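Local atomic coordinates of putative glucoamylase (Bacteroides uniformis, PDB entry 4GL3), a protein that is a putative glucoamylase, probably a glycoside hydrolase that releases glucose from alpha-glucan chains. Residues Phe167-Tyr175 / Ile211-Gly219; Arg75-Leu83 / Tyr140-Ile151. One frame throughout, in Å; residues are numbered along the deposited sequence.

Contact 1 of 2, residues Phe167-Tyr175 / Ile211-Gly219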
loop_
_atom_site.group_PDB
_atom_site.type_symbol
_atom_site.label_atom_id
_atom_site.label_comp_id
_atom_site.label_asym_id
_atom_site.label_seq_id
_atom_site.Cartn_x
_atom_site.Cartn_y
_atom_site.Cartn_z
ATOM N N PHE A 167 10.077 -4.599 -18.438
ATOM C CA PHE A 167 9.286 -3.400 -18.371
ATOM C C PHE A 167 10.070 -2.115 -18.523
ATOM O O PHE A 167 9.486 -1.001 -18.465
ATOM C CB PHE A 167 8.366 -3.419 -17.121
ATOM C CG PHE A 167 7.360 -4.514 -17.175
ATOM C CD1 PHE A 167 7.681 -5.810 -16.784
ATOM C CD2 PHE A 167 6.122 -4.295 -17.747
ATOM C CE1 PHE A 167 6.758 -6.842 -16.936
ATOM C CE2 PHE A 167 5.194 -5.280 -17.829
ATOM C CZ PHE A 167 5.513 -6.570 -17.425
ATOM N N THR A 168 11.381 -2.237 -18.718
ATOM C CA THR A 168 12.178 -1.114 -19.093
ATOM C C THR A 168 12.165 -0.793 -20.614
ATOM O O THR A 168 12.638 0.297 -21.017
ATOM C CB THR A 168 13.653 -1.242 -18.674
ATOM O OG1 THR A 168 14.289 -2.276 -19.420
ATOM C CG2 THR A 168 13.814 -1.452 -17.173
ATOM N N GLN A 169 11.672 -1.723 -21.452
ATOM C CA GLN A 169 11.886 -1.632 -22.920
ATOM C C GLN A 169 13.356 -1.359 -23.292
ATOM O O GLN A 169 13.628 -0.748 -24.295
ATOM C CB GLN A 169 11.037 -0.487 -23.524
ATOM C CG GLN A 169 9.534 -0.566 -23.182
ATOM C CD GLN A 169 8.681 0.377 -24.022
ATOM O OE1 GLN A 169 8.682 0.289 -25.237
ATOM N NE2 GLN A 169 7.974 1.292 -23.376
ATOM N N GLY A 170 14.307 -1.797 -22.474
ATOM C CA GLY A 170 15.721 -1.555 -22.743
ATOM C C GLY A 170 16.148 -0.100 -22.495
ATOM O O GLY A 170 17.245 0.267 -22.867
ATOM N N GLN A 171 15.290 0.718 -21.856
ATOM C CA GLN A 171 15.589 2.107 -21.559
ATOM C C GLN A 171 15.961 2.266 -20.061
ATOM O O GLN A 171 15.847 1.303 -19.276
ATOM C CB GLN A 171 14.332 2.963 -21.801
ATOM C CG GLN A 171 13.793 2.868 -23.218
ATOM C CD GLN A 171 12.454 3.560 -23.396
ATOM O OE1 GLN A 171 12.047 4.442 -22.609
ATOM N NE2 GLN A 171 11.761 3.177 -24.467
ATOM N N ASP A 172 16.319 3.496 -19.674
ATOM C CA ASP A 172 16.647 3.842 -18.299
ATOM C C ASP A 172 15.426 4.379 -17.511
ATOM O O ASP A 172 15.490 5.443 -16.889
ATOM C CB ASP A 172 17.797 4.856 -18.292
ATOM C CG ASP A 172 19.137 4.226 -18.663
ATOM O OD1 ASP A 172 19.398 3.102 -18.218
ATOM O OD2 ASP A 172 19.925 4.883 -19.389
ATOM N N VAL A 173 14.342 3.612 -17.481
ATOM C CA VAL A 173 13.146 3.952 -16.728
ATOM C C VAL A 173 12.289 2.679 -16.806
ATOM O O VAL A 173 12.529 1.785 -17.634
ATOM C CB VAL A 173 12.407 5.149 -17.396
ATOM C CG1 VAL A 173 11.870 4.749 -18.760
ATOM C CG2 VAL A 173 11.288 5.714 -16.536
HETATM N N MSE A 174 11.304 2.589 -15.938
HETATM C CA MSE A 174 10.350 1.451 -15.940
HETATM C C MSE A 174 8.971 1.959 -16.313
HETATM O O MSE A 174 8.645 3.111 -16.024
HETATM C CB MSE A 174 10.295 0.725 -14.575
HETATM C CG MSE A 174 11.619 0.097 -14.179
HETATM SE SE MSE A 174 11.581 -0.603 -12.365
HETATM C CE MSE A 174 10.818 -2.350 -12.798
ATOM N N TYR A 175 8.226 1.111 -17.042
ATOM C CA TYR A 175 6.896 1.387 -17.514
ATOM C C TYR A 175 5.901 0.610 -16.658
ATOM O O TYR A 175 6.167 -0.524 -16.250
ATOM C CB TYR A 175 6.760 1.024 -19.029
ATOM C CG TYR A 175 7.477 2.025 -19.894
ATOM C CD1 TYR A 175 8.868 1.915 -20.120
ATOM C CD2 TYR A 175 6.796 3.115 -20.448
ATOM C CE1 TYR A 175 9.546 2.849 -20.878
ATOM C CE2 TYR A 175 7.467 4.080 -21.188
ATOM C CZ TYR A 175 8.839 3.951 -21.416
ATOM O OH TYR A 175 9.511 4.905 -22.135
ATOM N N ILE A 211 16.954 -4.908 -12.992
ATOM C CA ILE A 211 17.226 -3.646 -13.702
ATOM C C ILE A 211 18.654 -3.164 -13.466
ATOM O O ILE A 211 19.270 -3.458 -12.448
ATOM C CB ILE A 211 16.204 -2.547 -13.319
ATOM C CG1 ILE A 211 16.334 -2.194 -11.803
ATOM C CG2 ILE A 211 14.778 -2.969 -13.672
ATOM C CD1 ILE A 211 15.646 -0.929 -11.402
ATOM N N ALA A 212 19.188 -2.426 -14.436
ATOM C CA ALA A 212 20.439 -1.703 -14.259
ATOM C C ALA A 212 20.224 -0.558 -13.234
ATOM O O ALA A 212 19.125 -0.048 -13.068
ATOM C CB ALA A 212 20.952 -1.157 -15.621
ATOM N N GLU A 213 21.284 -0.162 -12.547
ATOM C CA GLU A 213 21.211 0.934 -11.576
ATOM C C GLU A 213 20.763 2.221 -12.213
ATOM O O GLU A 213 20.026 2.997 -11.594
ATOM C CB GLU A 213 22.592 1.158 -10.917
ATOM C CG GLU A 213 23.007 -0.017 -10.046
ATOM C CD GLU A 213 24.489 -0.002 -9.727
ATOM O OE1 GLU A 213 25.032 1.130 -9.566
ATOM O OE2 GLU A 213 25.092 -1.106 -9.650
ATOM N N SER A 214 21.217 2.453 -13.437
ATOM C CA SER A 214 20.883 3.670 -14.155
ATOM C C SER A 214 19.346 3.817 -14.409
ATOM O O SER A 214 18.842 4.945 -14.588
ATOM C CB SER A 214 21.670 3.710 -15.471
ATOM O OG SER A 214 21.183 2.625 -16.293
ATOM N N VAL A 215 18.608 2.708 -14.377
ATOM C CA VAL A 215 17.155 2.721 -14.495
ATOM C C VAL A 215 16.569 3.483 -13.297
ATOM O O VAL A 215 15.619 4.276 -13.454
ATOM C CB VAL A 215 16.583 1.275 -14.642
ATOM C CG1 VAL A 215 15.057 1.180 -14.479
ATOM C CG2 VAL A 215 17.030 0.624 -15.967
ATOM N N TYR A 216 17.120 3.244 -12.112
ATOM C CA TYR A 216 16.682 3.962 -10.917
ATOM C C TYR A 216 17.128 5.440 -10.974
ATOM O O TYR A 216 16.318 6.353 -10.829
ATOM C CB TYR A 216 17.272 3.313 -9.656
ATOM C CG TYR A 216 16.859 3.913 -8.343
ATOM C CD1 TYR A 216 15.551 3.891 -7.942
ATOM C CD2 TYR A 216 17.794 4.470 -7.490
ATOM C CE1 TYR A 216 15.172 4.395 -6.732
ATOM C CE2 TYR A 216 17.426 4.999 -6.285
ATOM C CZ TYR A 216 16.109 4.958 -5.903
ATOM O OH TYR A 216 15.727 5.485 -4.679
ATOM N N HIS A 217 18.421 5.666 -11.165
ATOM C CA HIS A 217 18.965 7.023 -11.054
ATOM C C HIS A 217 18.497 7.986 -12.158
ATOM O O HIS A 217 18.255 9.155 -11.879
ATOM C CB HIS A 217 20.501 6.982 -10.951
ATOM C CG HIS A 217 20.967 6.284 -9.716
ATOM N ND1 HIS A 217 20.756 6.805 -8.448
ATOM C CD2 HIS A 217 21.588 5.095 -9.539
ATOM C CE1 HIS A 217 21.260 5.970 -7.554
ATOM N NE2 HIS A 217 21.776 4.929 -8.186
ATOM N N LYS A 218 18.323 7.495 -13.387
ATOM C CA LYS A 218 17.815 8.340 -14.495
ATOM C C LYS A 218 16.312 8.304 -14.707
ATOM O O LYS A 218 15.740 9.263 -15.159
ATOM C CB LYS A 218 18.475 7.938 -15.804
ATOM C CG LYS A 218 19.956 8.201 -15.808
ATOM C CD LYS A 218 20.512 7.782 -17.161
ATOM C CE LYS A 218 21.901 8.316 -17.419
ATOM N NZ LYS A 218 22.898 7.348 -16.866
ATOM N N GLY A 219 15.665 7.197 -14.395
ATOM C CA GLY A 219 14.245 7.091 -14.594
ATOM C C GLY A 219 13.422 7.525 -13.386
ATOM O O GLY A 219 12.660 8.474 -13.452
#
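Asp172 lies against helix 213-220, between Ser214 in its first turn and Lys218 one turn on, a worked example of a loop docked on a helix through one acidic side chain and a few methyl groups. Its CB lies 3.8 Å from Ser214 O and also near Lys218 CB. With CG beside its own backbone N (chi1 -73°), the carboxylate is carried out over the helix. Asp172 OD1 accepts from Ser214 OG at 2.7 Å, the hydroxyl arriving from above the carboxylate plane, 52° out of it. Asp172 OD2 rests against Lys218 CD at 3.7 Å; the two side chains run side by side and point the same way, yet Lys218 NZ stays 4.6 Å from OD2, too far for a salt bridge. The loop has just reversed direction in a type I' beta turn, Thr168 to Gln171, and packs on a helix from the glucoamylase-like family region, of the six-hairpin clan. Beside the polar pair the contact is mainly apolar. Val215 splits its branches: CG1 presses on Met174 CG at 3.6 Å, whereas CG2 sits 3.6 Å from Gln171 O. Thr168 CG2 touches both Ile211 CG2 and Val215 CG1, while its hydroxyl accepts from Gly170 N in an ST turn and bonds to Asn165 O. Met174 CE meets Ile211 CG2 as well. Farther along, Val173 CG2 lies 3.8 Å from Gly219 CA.

Contact 2 of 2, residues Arg75-Leu83 / Tyr140-Ile151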
loop_
_atom_site.group_PDB
_atom_site.type_symbol
_atom_site.label_atom_id
_atom_site.label_comp_id
_atom_site.label_asym_id
_atom_site.label_seq_id
_atom_site.Cartn_x
_atom_site.Cartn_y
_atom_site.Cartn_z
ATOM N N ARG A 75 -2.329 -19.839 13.425
ATOM C CA ARG A 75 -1.296 -19.954 12.437
ATOM C C ARG A 75 -1.646 -20.998 11.369
ATOM O O ARG A 75 -1.304 -20.831 10.225
ATOM C CB ARG A 75 0.033 -20.356 13.058
ATOM C CG ARG A 75 1.175 -20.010 12.105
ATOM C CD ARG A 75 2.356 -20.876 12.377
ATOM N NE ARG A 75 3.437 -20.687 11.415
ATOM C CZ ARG A 75 4.388 -19.766 11.485
ATOM N NH1 ARG A 75 4.414 -18.829 12.421
ATOM N NH2 ARG A 75 5.322 -19.787 10.574
ATOM N N GLU A 76 -2.272 -22.088 11.783
ATOM C CA GLU A 76 -2.699 -23.124 10.854
ATOM C C GLU A 76 -3.766 -22.540 9.919
ATOM O O GLU A 76 -3.709 -22.782 8.724
ATOM C CB GLU A 76 -3.218 -24.369 11.591
ATOM C CG GLU A 76 -2.167 -25.094 12.452
ATOM C CD GLU A 76 -1.626 -24.246 13.634
ATOM O OE1 GLU A 76 -2.397 -23.512 14.328
ATOM O OE2 GLU A 76 -0.397 -24.285 13.878
ATOM N N GLN A 77 -4.702 -21.745 10.450
ATOM C CA GLN A 77 -5.715 -21.131 9.591
ATOM C C GLN A 77 -5.105 -20.175 8.614
ATOM O O GLN A 77 -5.499 -20.146 7.440
ATOM C CB GLN A 77 -6.796 -20.400 10.366
ATOM C CG GLN A 77 -7.715 -21.283 11.182
ATOM C CD GLN A 77 -8.607 -20.439 12.097
ATOM O OE1 GLN A 77 -8.148 -19.569 12.832
ATOM N NE2 GLN A 77 -9.886 -20.667 12.004
ATOM N N GLY A 78 -4.171 -19.368 9.090
ATOM C CA GLY A 78 -3.573 -18.370 8.264
ATOM C C GLY A 78 -2.726 -18.972 7.144
ATOM O O GLY A 78 -2.743 -18.499 6.006
ATOM N N ALA A 79 -1.988 -20.024 7.480
ATOM C CA ALA A 79 -1.164 -20.761 6.507
ATOM C C ALA A 79 -2.041 -21.415 5.440
ATOM O O ALA A 79 -1.720 -21.409 4.244
ATOM C CB ALA A 79 -0.309 -21.804 7.230
ATOM N N GLU A 80 -3.168 -21.974 5.870
ATOM C CA GLU A 80 -4.093 -22.611 4.944
ATOM C C GLU A 80 -4.598 -21.606 3.914
ATOM O O GLU A 80 -4.568 -21.870 2.682
ATOM C CB GLU A 80 -5.255 -23.260 5.718
ATOM C CG GLU A 80 -6.336 -23.879 4.832
ATOM C CD GLU A 80 -7.447 -24.483 5.669
ATOM O OE1 GLU A 80 -7.899 -23.829 6.652
ATOM O OE2 GLU A 80 -7.843 -25.615 5.360
ATOM N N ARG A 81 -5.024 -20.438 4.405
ATOM C CA ARG A 81 -5.455 -19.346 3.524
ATOM C C ARG A 81 -4.321 -18.890 2.580
ATOM O O ARG A 81 -4.532 -18.711 1.390
ATOM C CB ARG A 81 -5.949 -18.147 4.348
ATOM C CG ARG A 81 -6.495 -16.945 3.549
ATOM C CD ARG A 81 -7.733 -17.292 2.734
ATOM N NE ARG A 81 -8.846 -17.730 3.572
ATOM C CZ ARG A 81 -9.788 -16.925 4.062
ATOM N NH1 ARG A 81 -9.818 -15.628 3.790
ATOM N NH2 ARG A 81 -10.737 -17.430 4.801
HETATM N N MSE A 82 -3.139 -18.659 3.130
HETATM C CA MSE A 82 -2.003 -18.234 2.353
HETATM C C MSE A 82 -1.679 -19.233 1.219
HETATM O O MSE A 82 -1.403 -18.820 0.083
HETATM C CB MSE A 82 -0.770 -18.062 3.253
HETATM C CG MSE A 82 0.439 -17.444 2.556
HETATM SE SE MSE A 82 0.181 -15.610 1.995
HETATM C CE MSE A 82 -0.621 -14.978 3.645
ATOM N N LEU A 83 -1.699 -20.517 1.525
ATOM C CA LEU A 83 -1.498 -21.543 0.503
ATOM C C LEU A 83 -2.571 -21.440 -0.593
ATOM O O LEU A 83 -2.223 -21.528 -1.774
ATOM C CB LEU A 83 -1.404 -22.979 1.094
ATOM C CG LEU A 83 -1.095 -24.140 0.111
ATOM C CD1 LEU A 83 0.178 -23.858 -0.695
ATOM C CD2 LEU A 83 -1.001 -25.484 0.830
ATOM N N TYR A 140 8.050 -15.177 6.768
ATOM C CA TYR A 140 7.277 -15.488 7.999
ATOM C C TYR A 140 6.946 -16.975 8.140
ATOM O O TYR A 140 7.081 -17.548 9.220
ATOM C CB TYR A 140 5.948 -14.725 7.982
ATOM C CG TYR A 140 5.085 -14.975 9.215
ATOM C CD1 TYR A 140 5.405 -14.394 10.449
ATOM C CD2 TYR A 140 3.954 -15.776 9.146
ATOM C CE1 TYR A 140 4.615 -14.601 11.570
ATOM C CE2 TYR A 140 3.170 -16.002 10.264
ATOM C CZ TYR A 140 3.505 -15.401 11.466
ATOM O OH TYR A 140 2.747 -15.639 12.539
ATOM N N PHE A 141 6.473 -17.596 7.054
ATOM C CA PHE A 141 6.067 -19.028 7.062
ATOM C C PHE A 141 7.238 -19.993 6.908
ATOM O O PHE A 141 7.366 -20.666 5.878
ATOM C CB PHE A 141 5.008 -19.292 5.986
ATOM C CG PHE A 141 3.718 -18.586 6.250
ATOM C CD1 PHE A 141 2.843 -19.065 7.195
ATOM C CD2 PHE A 141 3.418 -17.424 5.606
ATOM C CE1 PHE A 141 1.675 -18.394 7.484
ATOM C CE2 PHE A 141 2.241 -16.755 5.853
ATOM C CZ PHE A 141 1.357 -17.264 6.787
ATOM N N THR A 142 8.048 -20.073 7.966
ATOM C CA THR A 142 9.344 -20.744 7.949
ATOM C C THR A 142 9.323 -22.140 8.556
ATOM O O THR A 142 10.360 -22.762 8.654
ATOM C CB THR A 142 10.386 -19.904 8.732
ATOM O OG1 THR A 142 9.910 -19.730 10.053
ATOM C CG2 THR A 142 10.554 -18.529 8.150
ATOM N N LYS A 143 8.167 -22.659 8.959
ATOM C CA LYS A 143 8.092 -23.995 9.564
ATOM C C LYS A 143 8.384 -25.082 8.538
ATOM O O LYS A 143 8.036 -24.947 7.372
ATOM C CB LYS A 143 6.700 -24.257 10.139
ATOM C CG LYS A 143 6.268 -23.277 11.203
ATOM C CD LYS A 143 5.125 -23.860 11.998
ATOM C CE LYS A 143 5.016 -23.203 13.354
ATOM N NZ LYS A 143 4.103 -24.032 14.169
ATOM N N ASP A 144 9.001 -26.159 8.972
ATOM C CA ASP A 144 9.225 -27.296 8.107
ATOM C C ASP A 144 7.971 -28.186 8.188
ATOM O O ASP A 144 7.928 -29.134 8.955
ATOM C CB ASP A 144 10.480 -28.064 8.581
ATOM C CG ASP A 144 10.771 -29.298 7.732
ATOM O OD1 ASP A 144 10.257 -29.407 6.589
ATOM O OD2 ASP A 144 11.503 -30.178 8.218
ATOM N N ASN A 145 6.916 -27.829 7.482
ATOM C CA ASN A 145 5.763 -28.732 7.354
ATOM C C ASN A 145 5.216 -28.590 5.936
ATOM O O ASN A 145 5.663 -27.711 5.194
ATOM C CB ASN A 145 4.689 -28.474 8.435
ATOM C CG ASN A 145 3.998 -27.121 8.279
ATOM O OD1 ASN A 145 3.665 -26.654 7.150
ATOM N ND2 ASN A 145 3.797 -26.457 9.409
ATOM N N PRO A 146 4.301 -29.484 5.536
ATOM C CA PRO A 146 3.962 -29.495 4.118
ATOM C C PRO A 146 3.357 -28.185 3.618
ATOM O O PRO A 146 3.708 -27.757 2.518
ATOM C CB PRO A 146 2.971 -30.648 4.013
ATOM C CG PRO A 146 3.427 -31.621 5.096
ATOM C CD PRO A 146 3.851 -30.719 6.229
ATOM N N THR A 147 2.485 -27.550 4.409
ATOM C CA THR A 147 1.840 -26.331 3.980
ATOM C C THR A 147 2.844 -25.183 3.812
ATOM O O THR A 147 2.832 -24.474 2.807
ATOM C CB THR A 147 0.723 -25.928 4.946
ATOM O OG1 THR A 147 -0.268 -26.954 4.944
ATOM C CG2 THR A 147 0.083 -24.623 4.554
ATOM N N GLU A 148 3.736 -25.011 4.776
ATOM C CA GLU A 148 4.607 -23.839 4.764
ATOM C C GLU A 148 5.787 -24.088 3.831
ATOM O O GLU A 148 6.291 -23.154 3.231
ATOM C CB GLU A 148 5.057 -23.419 6.175
ATOM C CG GLU A 148 3.875 -23.134 7.089
ATOM C CD GLU A 148 4.215 -22.346 8.347
ATOM O OE1 GLU A 148 5.362 -21.833 8.487
ATOM O OE2 GLU A 148 3.291 -22.207 9.190
ATOM N N ASN A 149 6.203 -25.335 3.672
ATOM C CA ASN A 149 7.228 -25.642 2.682
ATOM C C ASN A 149 6.718 -25.245 1.306
ATOM O O ASN A 149 7.465 -24.660 0.517
ATOM C CB ASN A 149 7.634 -27.116 2.707
ATOM C CG ASN A 149 8.404 -27.496 3.962
ATOM O OD1 ASN A 149 8.936 -26.633 4.678
ATOM N ND2 ASN A 149 8.468 -28.801 4.239
ATOM N N ARG A 150 5.435 -25.510 1.055
ATOM C CA ARG A 150 4.839 -25.283 -0.257
ATOM C C ARG A 150 4.583 -23.794 -0.489
ATOM O O ARG A 150 4.791 -23.301 -1.580
ATOM C CB ARG A 150 3.549 -26.057 -0.358
ATOM C CG ARG A 150 2.877 -26.031 -1.728
ATOM C CD ARG A 150 3.350 -27.190 -2.598
ATOM N NE ARG A 150 4.368 -26.792 -3.574
ATOM C CZ ARG A 150 4.133 -26.462 -4.847
ATOM N NH1 ARG A 150 2.894 -26.468 -5.345
ATOM N NH2 ARG A 150 5.153 -26.110 -5.640
ATOM N N ILE A 151 4.119 -23.082 0.541
ATOM C CA ILE A 151 4.025 -21.632 0.494
ATOM C C ILE A 151 5.339 -20.994 0.052
ATOM O O ILE A 151 5.368 -20.176 -0.858
ATOM C CB ILE A 151 3.604 -21.017 1.854
ATOM C CG1 ILE A 151 2.119 -21.300 2.185
ATOM C CG2 ILE A 151 3.799 -19.513 1.811
ATOM C CD1 ILE A 151 1.703 -21.081 3.635
HETATM O O HOH W 1 2.541 -18.232 14.765
HETATM O O HOH W 2 6.617 -16.882 12.179
HETATM O O HOH W 3 1.870 -24.310 12.639
#
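Arg75 and Glu148 form the ionic part of this contact of a helix with a loop and the helix that follows it. The guanidinium takes the carboxylate side-on: Arg75 NE gives a nearly straight bond to Glu148 OE2 (2.7 Å, 170°) and NH2 one to OE1 (2.9 Å), both on syn lone pairs, with the two planes nearly coplanar. The arginine chain, extended from CG to NE, carries the guanidinium to Glu148. Among the other hydrogen bonds, Arg75 NH2 also reaches Tyr140 O at 3.2 Å, Lys143 N donates to Glu148 OE1 from above the carboxylate plane, and the N-cap residue Asn145 accepts from Glu148 N through OD1. Two waters link Arg75 NH1 to Tyr140, one at O and, more weakly, one at OH, a hydroxyl also bonded to Glu69. Carbon atoms cover both guanidinium faces: Tyr140 CE2 over one, Lys143 CE over the other, 3.5 Å from Arg75 NE. The axes of segments 75-83 and 146-151 come within 9.6 Å at 40°. In the apolar packing Phe141 CE2, from the loop, meets Met82 CG at 3.8 Å, Ile151 CD1 packs on Met82 CB, and Leu83 CD1 touches Arg150 CG. Glu148 OE1 takes two donors, which should hold the pair in one orientation and probably favours the ionised carboxylate.

Contact 1 and contact 2 occupy separate regions of the single chain: their centres are 35 Å apart and their nearest atoms about 21 Å, so neither touches the other. Both segments of contact 2 come earlier in the sequence than those of contact 1. What joins them is helix 146-161, whose first turns pack in contact 2 and which leads into the loop of contact 1. Helix 124-140 leads toward Tyr140 of contact 2, while Ile124, at its other end, touches Met174. The centres of contacts 1 and 2 are about 22 and 23 Å from the centre of the chain. A bound PEG lies about 4 Å from the Leu83 side chain but is no evidence of a substrate site, and no catalytic residue is identified in either contact.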